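Local atomic coordinates of chlamydomonas reinhardtii THB1 (Chlamydomonas reinhardtii, PDB entry 6CII), a protein that binds one heme b per subunit as a group I truncated (2-on-2) hemoglobin and probably binds oxygen at the heme iron. Residues Y28-A33 / L97-Q102; L92-L97 / E113-V118. All coordinates share one frame; numbering follows the deposited sequence.

Contact 1: residues Y28-A33 / L97-Q102; sequences YERIVA and LDSTLQ. With CYN (cyanide ion), chain C.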
ATOM      1  N   TYR A  28      -7.676  -4.214  -0.175  1.00  8.63           N
ATOM      2  CA  TYR A  28      -7.946  -4.964   1.037  1.00  8.06           C
ATOM      3  C   TYR A  28      -9.071  -5.983   0.868  1.00  9.24           C
ATOM      4  O   TYR A  28      -9.118  -6.943   1.631  1.00  9.50           O
ATOM      5  CB  TYR A  28      -8.252  -4.022   2.211  1.00  5.87           C
ATOM      6  CG  TYR A  28      -6.946  -3.498   2.799  1.00  7.72           C
ATOM      7  CD1 TYR A  28      -5.971  -4.382   3.263  1.00 11.14           C
ATOM      8  CD2 TYR A  28      -6.689  -2.157   2.850  1.00  8.44           C
ATOM      9  CE1 TYR A  28      -4.771  -3.922   3.764  1.00  9.84           C
ATOM     10  CE2 TYR A  28      -5.495  -1.682   3.369  1.00 10.80           C
ATOM     11  CZ  TYR A  28      -4.554  -2.569   3.815  1.00 12.13           C
ATOM     12  OH  TYR A  28      -3.391  -2.059   4.276  1.00 10.30           O
ATOM     13  N   GLU A  29     -10.010  -5.789  -0.073  1.00  8.85           N
ATOM     14  CA  GLU A  29     -10.955  -6.877  -0.343  1.00  9.06           C
ATOM     15  C   GLU A  29     -10.239  -8.105  -0.897  1.00 10.93           C
ATOM     16  O   GLU A  29     -10.575  -9.240  -0.523  1.00  9.61           O
ATOM     17  CB  GLU A  29     -12.077  -6.420  -1.289  1.00  9.83           C
ATOM     18  CG  GLU A  29     -13.015  -5.366  -0.640  1.00 11.23           C
ATOM     19  CD  GLU A  29     -13.765  -5.836   0.637  1.00 15.52           C
ATOM     20  OE1 GLU A  29     -13.727  -7.018   0.989  1.00 17.62           O
ATOM     21  OE2 GLU A  29     -14.386  -4.993   1.312  1.00 24.38           O
ATOM     22  N   ARG A  30      -9.238  -7.904  -1.770  1.00  7.57           N
ATOM     23  CA  ARG A  30      -8.435  -9.028  -2.260  1.00  7.57           C
ATOM     24  C   ARG A  30      -7.597  -9.629  -1.140  1.00  8.39           C
ATOM     25  O   ARG A  30      -7.420 -10.844  -1.072  1.00 11.20           O
ATOM     26  CB  ARG A  30      -7.506  -8.575  -3.396  1.00 10.04           C
ATOM     27  CG  ARG A  30      -8.214  -7.999  -4.598  1.00 10.35           C
ATOM     28  CD  ARG A  30      -7.207  -7.418  -5.593  1.00 11.95           C
ATOM     29  NE  ARG A  30      -6.242  -8.418  -6.063  1.00 12.20           N
ATOM     30  CZ  ARG A  30      -6.200  -8.936  -7.284  1.00 16.71           C
ATOM     31  NH1 ARG A  30      -7.073  -8.566  -8.214  1.00 13.82           N
ATOM     32  NH2 ARG A  30      -5.261  -9.832  -7.582  1.00 11.78           N
ATOM     33  N   ILE A  31      -7.023  -8.789  -0.277  1.00  8.51           N
ATOM     34  CA  ILE A  31      -6.117  -9.342   0.727  1.00  5.65           C
ATOM     35  C   ILE A  31      -6.880 -10.212   1.718  1.00  9.04           C
ATOM     36  O   ILE A  31      -6.414 -11.296   2.109  1.00 10.00           O
ATOM     37  CB  ILE A  31      -5.343  -8.202   1.410  1.00 11.48           C
ATOM     38  CG1 ILE A  31      -4.220  -7.756   0.466  1.00 14.39           C
ATOM     39  CG2 ILE A  31      -4.803  -8.659   2.752  1.00 11.76           C
ATOM     40  CD1 ILE A  31      -3.503  -6.449   0.849  1.00 15.94           C
ATOM     41  N   VAL A  32      -8.078  -9.790   2.122  1.00 12.52           N
ATOM     42  CA  VAL A  32      -8.774 -10.584   3.123  1.00  9.98           C
ATOM     43  C   VAL A  32      -9.364 -11.840   2.517  1.00 11.97           C
ATOM     44  O   VAL A  32      -9.741 -12.741   3.265  1.00 12.92           O
ATOM     45  CB  VAL A  32      -9.858  -9.772   3.859  1.00 13.25           C
ATOM     46  CG1 VAL A  32      -9.248  -8.558   4.518  1.00 13.43           C
ATOM     47  CG2 VAL A  32     -10.989  -9.401   2.927  1.00 16.08           C
ATOM     48  N   ALA A  33      -9.437 -11.920   1.185  1.00 10.74           N
ATOM     49  CA  ALA A  33      -9.872 -13.130   0.503  1.00  9.92           C
ATOM     50  C   ALA A  33      -8.707 -14.058   0.181  1.00 11.68           C
ATOM     51  O   ALA A  33      -8.941 -15.172  -0.287  1.00 12.58           O
ATOM     52  CB  ALA A  33     -10.620 -12.790  -0.800  1.00 10.85           C
ATOM     53  N   LEU A  97      -1.663  -5.050  -5.251  1.00  9.78           N
ATOM     54  CA  LEU A  97      -1.819  -3.639  -5.583  1.00 11.48           C
ATOM     55  C   LEU A  97      -1.640  -3.418  -7.076  1.00 11.48           C
ATOM     56  O   LEU A  97      -2.363  -2.626  -7.684  1.00 10.80           O
ATOM     57  CB  LEU A  97      -0.832  -2.782  -4.807  1.00 11.67           C
ATOM     58  CG  LEU A  97      -0.979  -1.271  -5.043  1.00 15.23           C
ATOM     59  CD1 LEU A  97      -2.392  -0.784  -4.679  1.00 15.65           C
ATOM     60  CD2 LEU A  97       0.093  -0.461  -4.282  1.00 15.35           C
ATOM     61  N   ASP A  98      -0.680  -4.100  -7.680  1.00 11.11           N
ATOM     62  CA  ASP A  98      -0.476  -3.915  -9.112  1.00 13.19           C
ATOM     63  C   ASP A  98      -1.719  -4.337  -9.877  1.00 10.41           C
ATOM     64  O   ASP A  98      -2.208  -3.598 -10.734  1.00  9.48           O
ATOM     65  CB  ASP A  98       0.738  -4.703  -9.588  1.00 10.65           C
ATOM     66  CG  ASP A  98       0.951  -4.552 -11.090  1.00 17.21           C
ATOM     67  OD1 ASP A  98       1.574  -3.571 -11.506  1.00 24.69           O
ATOM     68  OD2 ASP A  98       0.461  -5.396 -11.855  1.00 23.66           O
ATOM     69  N   SER A  99      -2.269  -5.510  -9.540  1.00 13.83           N
ATOM     70  CA  SER A  99      -3.492  -5.993 -10.189  1.00 11.81           C
ATOM     71  C   SER A  99      -4.666  -5.055  -9.949  1.00 11.42           C
ATOM     72  O   SER A  99      -5.506  -4.862 -10.836  1.00 10.76           O
ATOM     73  CB  SER A  99      -3.829  -7.394  -9.677  1.00 13.33           C
ATOM     74  OG  SER A  99      -2.896  -8.342 -10.187  1.00 21.00           O
ATOM     75  N   THR A 100      -4.756  -4.484  -8.739  1.00  9.61           N
ATOM     76  CA  THR A 100      -5.810  -3.514  -8.449  1.00  7.48           C
ATOM     77  C   THR A 100      -5.691  -2.291  -9.340  1.00  8.84           C
ATOM     78  O   THR A 100      -6.690  -1.805  -9.894  1.00 11.92           O
ATOM     79  CB  THR A 100      -5.731  -3.093  -6.985  1.00 14.05           C
ATOM     80  OG1 THR A 100      -6.029  -4.214  -6.144  1.00 11.51           O
ATOM     81  CG2 THR A 100      -6.670  -1.923  -6.706  1.00 12.20           C
ATOM     82  N   LEU A 101      -4.475  -1.739  -9.443  1.00  9.89           N
ATOM     83  CA  LEU A 101      -4.298  -0.539 -10.253  1.00 11.18           C
ATOM     84  C   LEU A 101      -4.601  -0.832 -11.714  1.00 12.72           C
ATOM     85  O   LEU A 101      -5.192   0.000 -12.415  1.00 13.13           O
ATOM     86  CB  LEU A 101      -2.878  -0.023 -10.081  1.00  8.63           C
ATOM     87  CG  LEU A 101      -2.554   0.516  -8.692  1.00 12.37           C
ATOM     88  CD1 LEU A 101      -1.073   0.953  -8.666  1.00 10.66           C
ATOM     89  CD2 LEU A 101      -3.480   1.652  -8.287  1.00 16.19           C
ATOM     90  N   GLN A 102      -4.246  -2.036 -12.168  1.00 10.23           N
ATOM     91  CA  GLN A 102      -4.538  -2.437 -13.538  1.00 13.91           C
ATOM     92  C   GLN A 102      -6.038  -2.494 -13.772  1.00 17.25           C
ATOM     93  O   GLN A 102      -6.550  -1.959 -14.762  1.00 16.67           O
ATOM     94  CB  GLN A 102      -3.893  -3.798 -13.816  1.00 13.84           C
ATOM     95  CG  GLN A 102      -4.213  -4.358 -15.191  1.00 15.29           C
ATOM     96  CD  GLN A 102      -3.636  -3.530 -16.329  1.00 30.66           C
ATOM     97  OE1 GLN A 102      -2.650  -2.806 -16.159  1.00 30.54           O
ATOM     98  NE2 GLN A 102      -4.255  -3.633 -17.502  1.00 29.54           N
TER
HETATM   99  C   CYN C 202      -0.140  -3.532   5.096  1.00  9.72           C
HETATM  100  N   CYN C 202      -1.186  -3.427   4.652  1.00 15.40           N
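Arg30 reaches from helix 16-33 across to Ser99 and Thr100 of helix 87-103 and is the residue of 28-33 that carries the contact. The CB of Ser99 lies over one face of the guanidinium, displaced toward the rim, with Arg30 NH2 the nearest atom at 3.5 Å. This is van der Waals packing of a methylene on a flat, delocalised cation; no hydrogen bond links the two segments. The chain runs extended at chi2 and then bends at chi3 (59°), which turns the flat group over Ser99 while Arg30 CD stays beside Thr100 OG1, 3.5 Å away. Arg30 and Thr100 pass each other in opposite directions.

His96, one turn before Thr100, serves both side chains: its ND1 hydrogen-bonds to Arg30 NE and its backbone O to Thr100 OG1. Helices 16-33 and 87-103 are helices B and G of the 2-on-2 globin fold, one from each layer of its B/E and G/H sandwich, so the contact joins the layers. With the Arg30 and Thr100 CA atoms 8.7 Å apart, a long side chain suits one side and short ones the other. Threonine serves doubly, since its hydroxyl folds back onto its own helix while its side chain also packs on Ala23 and Val26.

The CB of Tyr28 points away from 97-102, and its ring belongs to the distal heme pocket. Cyanide N lies at the ring edge, in its plane, and Tyr28 OH donates it a hydrogen bond of 2.6 Å. Gln49 and Gln53, also of the cyanide pocket, hydrogen-bond to the same hydroxyl through NE2.

Contact 2: residues L92-L97 / E113-V118; sequences LVAAHL and EAMAIV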
ATOM      1  N   LEU A  92       3.453 -10.804  -2.525  1.00 10.12           N
ATOM      2  CA  LEU A  92       2.031 -11.049  -2.725  1.00 10.72           C
ATOM      3  C   LEU A  92       1.238  -9.763  -2.577  1.00 10.59           C
ATOM      4  O   LEU A  92       0.263  -9.526  -3.319  1.00 11.13           O
ATOM      5  CB  LEU A  92       1.530 -12.094  -1.728  1.00 13.32           C
ATOM      6  CG  LEU A  92       2.067 -13.532  -1.814  1.00 12.73           C
ATOM      7  CD1 LEU A  92       1.342 -14.334  -0.721  1.00 16.20           C
ATOM      8  CD2 LEU A  92       1.832 -14.162  -3.196  1.00 18.12           C
ATOM      9  N   VAL A  93       1.603  -8.945  -1.581  1.00  9.59           N
ATOM     10  CA  VAL A  93       0.884  -7.697  -1.331  1.00 10.84           C
ATOM     11  C   VAL A  93       1.084  -6.732  -2.483  1.00 12.66           C
ATOM     12  O   VAL A  93       0.136  -6.103  -2.957  1.00 11.14           O
ATOM     13  CB  VAL A  93       1.339  -7.093   0.006  1.00 11.31           C
ATOM     14  CG1 VAL A  93       0.855  -5.658   0.096  1.00 13.67           C
ATOM     15  CG2 VAL A  93       0.729  -7.886   1.116  1.00 11.46           C
ATOM     16  N   ALA A  94       2.319  -6.632  -2.970  1.00 10.02           N
ATOM     17  CA  ALA A  94       2.611  -5.758  -4.097  1.00 14.62           C
ATOM     18  C   ALA A  94       1.837  -6.178  -5.331  1.00 14.31           C
ATOM     19  O   ALA A  94       1.308  -5.326  -6.061  1.00 14.03           O
ATOM     20  CB  ALA A  94       4.116  -5.771  -4.377  1.00 17.58           C
ATOM     21  N   ALA A  95       1.729  -7.492  -5.564  1.00 10.04           N
ATOM     22  CA  ALA A  95       1.018  -7.984  -6.734  1.00 12.48           C
ATOM     23  C   ALA A  95      -0.477  -7.703  -6.635  1.00 14.75           C
ATOM     24  O   ALA A  95      -1.123  -7.403  -7.644  1.00 13.34           O
ATOM     25  CB  ALA A  95       1.274  -9.484  -6.900  1.00 11.90           C
ATOM     26  N   HIS A  96      -1.044  -7.777  -5.430  1.00 11.60           N
ATOM     27  CA  HIS A  96      -2.429  -7.360  -5.280  1.00  9.59           C
ATOM     28  C   HIS A  96      -2.605  -5.900  -5.643  1.00 12.61           C
ATOM     29  O   HIS A  96      -3.618  -5.528  -6.237  1.00 10.92           O
ATOM     30  CB  HIS A  96      -2.918  -7.580  -3.855  1.00 11.81           C
ATOM     31  CG  HIS A  96      -3.294  -8.989  -3.568  1.00  9.61           C
ATOM     32  ND1 HIS A  96      -4.295  -9.646  -4.254  1.00 14.06           N
ATOM     33  CD2 HIS A  96      -2.830  -9.858  -2.642  1.00  9.32           C
ATOM     34  CE1 HIS A  96      -4.420 -10.868  -3.769  1.00 14.86           C
ATOM     35  NE2 HIS A  96      -3.543 -11.021  -2.790  1.00 10.63           N
ATOM     36  N   LEU A  97      -1.663  -5.050  -5.251  1.00  9.78           N
ATOM     37  CA  LEU A  97      -1.819  -3.639  -5.583  1.00 11.48           C
ATOM     38  C   LEU A  97      -1.640  -3.418  -7.076  1.00 11.48           C
ATOM     39  O   LEU A  97      -2.363  -2.626  -7.684  1.00 10.80           O
ATOM     40  CB  LEU A  97      -0.832  -2.782  -4.807  1.00 11.67           C
ATOM     41  CG  LEU A  97      -0.979  -1.271  -5.043  1.00 15.23           C
ATOM     42  CD1 LEU A  97      -2.392  -0.784  -4.679  1.00 15.65           C
ATOM     43  CD2 LEU A  97       0.093  -0.461  -4.282  1.00 15.35           C
ATOM     44  N   GLU A 113       5.291   3.658 -12.059  1.00  8.84           N
ATOM     45  CA  GLU A 113       5.846   4.581 -11.079  1.00  9.38           C
ATOM     46  C   GLU A 113       5.365   4.222  -9.678  1.00  9.30           C
ATOM     47  O   GLU A 113       6.156   4.148  -8.729  1.00 11.10           O
ATOM     48  CB  GLU A 113       5.454   6.017 -11.419  1.00 10.75           C
ATOM     49  CG  GLU A 113       6.163   6.988 -10.480  1.00 12.67           C
ATOM     50  CD  GLU A 113       6.009   8.449 -10.870  1.00 16.09           C
ATOM     51  OE1 GLU A 113       5.423   8.731 -11.932  1.00 17.27           O
ATOM     52  OE2 GLU A 113       6.492   9.302 -10.095  1.00 30.38           O
ATOM     53  N   ALA A 114       4.051   4.026  -9.536  1.00  8.38           N
ATOM     54  CA  ALA A 114       3.489   3.697  -8.232  1.00  9.13           C
ATOM     55  C   ALA A 114       4.109   2.424  -7.694  1.00 11.53           C
ATOM     56  O   ALA A 114       4.483   2.342  -6.514  1.00 12.45           O
ATOM     57  CB  ALA A 114       1.962   3.561  -8.348  1.00 10.14           C
ATOM     58  N   MET A 115       4.268   1.425  -8.554  1.00 10.13           N
ATOM     59  CA  MET A 115       4.753   0.155  -8.042  1.00  8.45           C
ATOM     60  C   MET A 115       6.238   0.224  -7.727  1.00 13.74           C
ATOM     61  O   MET A 115       6.709  -0.485  -6.834  1.00 13.49           O
ATOM     62  CB  MET A 115       4.441  -0.964  -9.037  1.00 10.74           C
ATOM     63  CG  MET A 115       2.956  -1.270  -9.171  1.00 12.60           C
ATOM     64  SD  MET A 115       2.026  -1.497  -7.628  1.00 16.37           S
ATOM     65  CE  MET A 115       3.049  -2.754  -6.829  1.00 15.66           C
ATOM     66  N   ALA A 116       6.991   1.085  -8.418  1.00 11.34           N
ATOM     67  CA  ALA A 116       8.388   1.267  -8.029  1.00 12.46           C
ATOM     68  C   ALA A 116       8.500   1.956  -6.680  1.00 14.26           C
ATOM     69  O   ALA A 116       9.406   1.655  -5.892  1.00 12.75           O
ATOM     70  CB  ALA A 116       9.120   2.065  -9.097  1.00 13.17           C
ATOM     71  N   ILE A 117       7.606   2.903  -6.414  1.00 10.80           N
ATOM     72  CA  ILE A 117       7.563   3.543  -5.104  1.00  9.80           C
ATOM     73  C   ILE A 117       7.213   2.523  -4.022  1.00 10.27           C
ATOM     74  O   ILE A 117       7.845   2.488  -2.957  1.00 13.75           O
ATOM     75  CB  ILE A 117       6.575   4.723  -5.119  1.00 11.41           C
ATOM     76  CG1 ILE A 117       7.091   5.848  -6.000  1.00 11.83           C
ATOM     77  CG2 ILE A 117       6.333   5.217  -3.693  1.00 13.91           C
ATOM     78  CD1 ILE A 117       6.061   6.904  -6.284  1.00 14.85           C
ATOM     79  N   VAL A 118       6.225   1.664  -4.280  1.00 12.51           N
ATOM     80  CA  VAL A 118       5.958   0.588  -3.328  1.00 13.58           C
ATOM     81  C   VAL A 118       7.186  -0.302  -3.159  1.00 17.55           C
ATOM     82  O   VAL A 118       7.508  -0.738  -2.047  1.00 15.99           O
ATOM     83  CB  VAL A 118       4.725  -0.215  -3.764  1.00 17.91           C
ATOM     84  CG1 VAL A 118       4.544  -1.445  -2.851  1.00 20.65           C
ATOM     85  CG2 VAL A 118       3.523   0.677  -3.733  1.00 16.30           C
TER
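The antiparallel G/H pair of the 2-on-2 globin sandwich, helices 87-103 and 108-126, meets here, the axes of the short segments running at 161° and 10.7 Å apart. Met115 bridges the two segments. Its chain bends at chi2 and chi3, curling the thioether toward helix 87-103. Met115 SD lies alongside the branch point of Leu97, 4.0 Å from Leu97 CG, and Met115 CE continues to Ala94, 4.0 Å from Ala94 CB. Met115 CE is also 3.2 Å from the backbone Ala94 O. Alanine suits this position because its small side chain lets the methionine tip come close to the backbone.

Farther in, Leu97 extends with CG anti to the backbone N (chi1 -177°), which carries Leu97 CD2 to within 3.7 Å of Val118 CG2. The two side chains cross at a slant, and Leu97 also packs on Phe27 of helix 16-33. A compact branched valine fits here: the Val118 side chain comes to about 4 Å from the heme, and Val93 of the other helix touches the heme.

With no hydrogen bond between the segments, cohesion probably comes mainly from dispersion and the exclusion of water, and a flexible, polarisable thioether is well suited to following the neighbouring surface.

Helix 87-103 takes part in both contacts, which share Leu97 and have centres about 10 Å apart. In contact 1 the helix meets 28-33, and in contact 2 it meets 113-118. The joint between them is the hydrogen bond of His96 ND1 with Arg30 NE, 2.9 Å long. Apolar packing adds to this, with Leu101 CD1 4.0 Å from Ala114 CB. The touching residues of contact 1 lie away from the ligand site, the Thr100 side chain being about 12 Å from the heme against about 4 Å for that of Val118; Tyr28, which does not touch 97-102, reaches the cyanide. The Val118 side chain is about 9 Å from the cyanide and about 10 Å from that of His76, the axial heme ligand.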